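PDB 1YD7: 2-keto acid:ferredoxin oxidoreductase subunit alpha from Pyrococcus furiosus, which probably catalyses, as part of a heterotetramer, the ferredoxin-dependent oxidative decarboxylation of 2-oxoglutarate to succinyl-CoA. Local coordinates for residues A78-A83 / A88-A93. Residues are numbered along the deposited sequence; the frame is centred on the assembly and turned at random.
Sequences AAAIGA and AKAMTA
Ala80 and Ala83, one helical turn apart, pack against Ala88 and Ala90 where helix 73-85 turns back into strand 90-95, an alpha-beta unit of the parallel sheet in the thiamine-diphosphate-binding family fold. Helix and strand segments run almost exactly antiparallel, 174° between their directions, with their axes 7.5 Å apart at closest approach. That short separation fits facing side chains that are mostly single methyl groups. The tight part centres on Ala90, whose CB points at the helix and lies 3.4 Å from Ala80 O, while also meeting the methyl of Ala80 at 4.1 Å between the two CB atoms. Ala80 CB in turn sits over the strand backbone, 4.0 Å from Met91 O. Farther along, Thr92 makes a looser approach through its CB; with chi1 at 177° the hydroxyl OG1 stands anti to the backbone N, in position to bond to Ala42 O of the adjacent strand 40-43. Met91, present as selenomethionine, projects from the other face of the strand, touching Tyr41, Val117 and Val119. The helix has a contrasting outer side: Ala78 and Gly82 are exposed, and Ile81, partly exposed, points away from the strand. Toward the turn, Phe40 touches both Ala83 and Ala90, extending the apolar layer to strand 40-43. There a backbone hydrogen bond ties the chain reversal, from Ala88 N to Ala83 O at 3.0 Å, nearly straight at the hydrogen but with the donor tilted 31° from the carbonyl plane; Ala88 CB also packs against this oxygen, 3.4 Å from Ala83 O.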
ATOM      1  N   ALA A  78       6.579   2.351 -12.663  1.00 33.04           N
ATOM      2  CA  ALA A  78       7.566   1.551 -13.391  1.00 32.45           C
ATOM      3  C   ALA A  78       8.582   0.956 -12.423  1.00 29.30           C
ATOM      4  O   ALA A  78       8.919  -0.227 -12.516  1.00 27.84           O
ATOM      5  CB  ALA A  78       8.248   2.381 -14.494  1.00 33.65           C
ATOM      6  N   ALA A  79       8.968   1.747 -11.423  1.00 30.48           N
ATOM      7  CA  ALA A  79       9.905   1.300 -10.398  1.00 26.24           C
ATOM      8  C   ALA A  79       9.351   0.202  -9.530  1.00 27.52           C
ATOM      9  O   ALA A  79      10.084  -0.737  -9.177  1.00 24.16           O
ATOM     10  CB  ALA A  79      10.327   2.473  -9.538  1.00 26.28           C
ATOM     11  N   ALA A  80       8.077   0.329  -9.131  1.00 27.53           N
ATOM     12  CA  ALA A  80       7.424  -0.730  -8.351  1.00 26.95           C
ATOM     13  C   ALA A  80       7.269  -2.027  -9.179  1.00 25.82           C
ATOM     14  O   ALA A  80       7.429  -3.125  -8.656  1.00 25.55           O
ATOM     15  CB  ALA A  80       6.064  -0.246  -7.839  1.00 31.02           C
ATOM     16  N   ILE A  81       6.982  -1.890 -10.471  1.00 28.75           N
ATOM     17  CA  ILE A  81       6.938  -3.045 -11.416  1.00 29.28           C
ATOM     18  C   ILE A  81       8.281  -3.799 -11.500  1.00 28.01           C
ATOM     19  O   ILE A  81       8.311  -5.031 -11.358  1.00 26.43           O
ATOM     20  CB  ILE A  81       6.436  -2.606 -12.849  1.00 32.01           C
ATOM     21  CG1 ILE A  81       4.964  -2.177 -12.796  1.00 35.50           C
ATOM     22  CG2 ILE A  81       6.586  -3.752 -13.903  1.00 31.83           C
ATOM     23  CD1 ILE A  81       4.493  -1.420 -14.057  1.00 35.09           C
ATOM     24  N   GLY A  82       9.388  -3.063 -11.667  1.00 29.01           N
ATOM     25  CA  GLY A  82      10.728  -3.677 -11.734  1.00 26.37           C
ATOM     26  C   GLY A  82      11.139  -4.360 -10.438  1.00 26.29           C
ATOM     27  O   GLY A  82      11.651  -5.477 -10.444  1.00 26.44           O
ATOM     28  N   ALA A  83      10.883  -3.697  -9.316  1.00 24.34           N
ATOM     29  CA  ALA A  83      11.100  -4.304  -8.015  1.00 22.51           C
ATOM     30  C   ALA A  83      10.324  -5.585  -7.859  1.00 20.86           C
ATOM     31  O   ALA A  83      10.851  -6.550  -7.321  1.00 21.51           O
ATOM     32  CB  ALA A  83      10.706  -3.309  -6.887  1.00 25.00           C
ATOM     33  N   ALA A  88      10.321  -8.538  -5.084  1.00 30.73           N
ATOM     34  CA  ALA A  88       9.828  -7.777  -3.926  1.00 32.66           C
ATOM     35  C   ALA A  88       8.292  -7.702  -3.884  1.00 29.66           C
ATOM     36  O   ALA A  88       7.626  -7.738  -4.930  1.00 22.05           O
ATOM     37  CB  ALA A  88      10.390  -6.333  -3.996  1.00 35.39           C
ATOM     38  N   LYS A  89       7.727  -7.565  -2.683  1.00 31.35           N
ATOM     39  CA  LYS A  89       6.330  -7.086  -2.558  1.00 29.66           C
ATOM     40  C   LYS A  89       6.354  -5.574  -2.606  1.00 24.63           C
ATOM     41  O   LYS A  89       6.950  -4.941  -1.743  1.00 25.05           O
ATOM     42  CB  LYS A  89       5.697  -7.539  -1.266  1.00 31.53           C
ATOM     43  CG  LYS A  89       5.324  -8.986  -1.215  1.00 34.38           C
ATOM     44  CD  LYS A  89       4.286  -9.202  -0.079  1.00 34.33           C
ATOM     45  CE  LYS A  89       3.971 -10.647   0.106  1.00 34.07           C
ATOM     46  NZ  LYS A  89       2.906 -10.847   1.075  1.00 33.32           N
ATOM     47  N   ALA A  90       5.727  -5.002  -3.627  1.00 25.81           N
ATOM     48  CA  ALA A  90       5.918  -3.602  -3.992  1.00 26.19           C
ATOM     49  C   ALA A  90       4.605  -2.863  -4.021  1.00 30.16           C
ATOM     50  O   ALA A  90       3.548  -3.468  -4.291  1.00 30.09           O
ATOM     51  CB  ALA A  90       6.572  -3.488  -5.370  1.00 26.87           C
HETATM   52  N   MSE A  91       4.686  -1.565  -3.726  1.00 32.96           N
HETATM   53  CA  MSE A  91       3.555  -0.663  -3.817  1.00 39.91           C
HETATM   54  C   MSE A  91       3.987   0.732  -4.247  1.00 35.78           C
HETATM   55  O   MSE A  91       5.153   1.095  -4.153  1.00 32.44           O
HETATM   56  CB  MSE A  91       2.727  -0.654  -2.515  1.00 42.46           C
HETATM   57  CG  MSE A  91       3.081   0.359  -1.458  1.00 50.91           C
HETATM   58 SE   MSE A  91       1.720   0.605   0.047  1.00 60.37          SE
HETATM   59  CE  MSE A  91       0.108   0.114  -0.644  1.00 55.42           C
ATOM     60  N   THR A  92       3.039   1.480  -4.792  1.00 34.78           N
ATOM     61  CA  THR A  92       3.211   2.888  -5.063  1.00 35.65           C
ATOM     62  C   THR A  92       1.908   3.583  -4.681  1.00 34.31           C
ATOM     63  O   THR A  92       0.889   2.919  -4.494  1.00 33.97           O
ATOM     64  CB  THR A  92       3.600   3.155  -6.554  1.00 37.86           C
ATOM     65  OG1 THR A  92       3.681   4.573  -6.796  1.00 42.08           O
ATOM     66  CG2 THR A  92       2.592   2.523  -7.538  1.00 40.32           C
ATOM     67  N   ALA A  93       1.961   4.907  -4.543  1.00 36.90           N
ATOM     68  CA  ALA A  93       0.811   5.727  -4.152  1.00 43.07           C
ATOM     69  C   ALA A  93       0.708   6.974  -5.003  1.00 44.74           C
ATOM     70  O   ALA A  93       1.685   7.672  -5.187  1.00 42.40           O
ATOM     71  CB  ALA A  93       0.884   6.114  -2.685  1.00 44.16           C
TER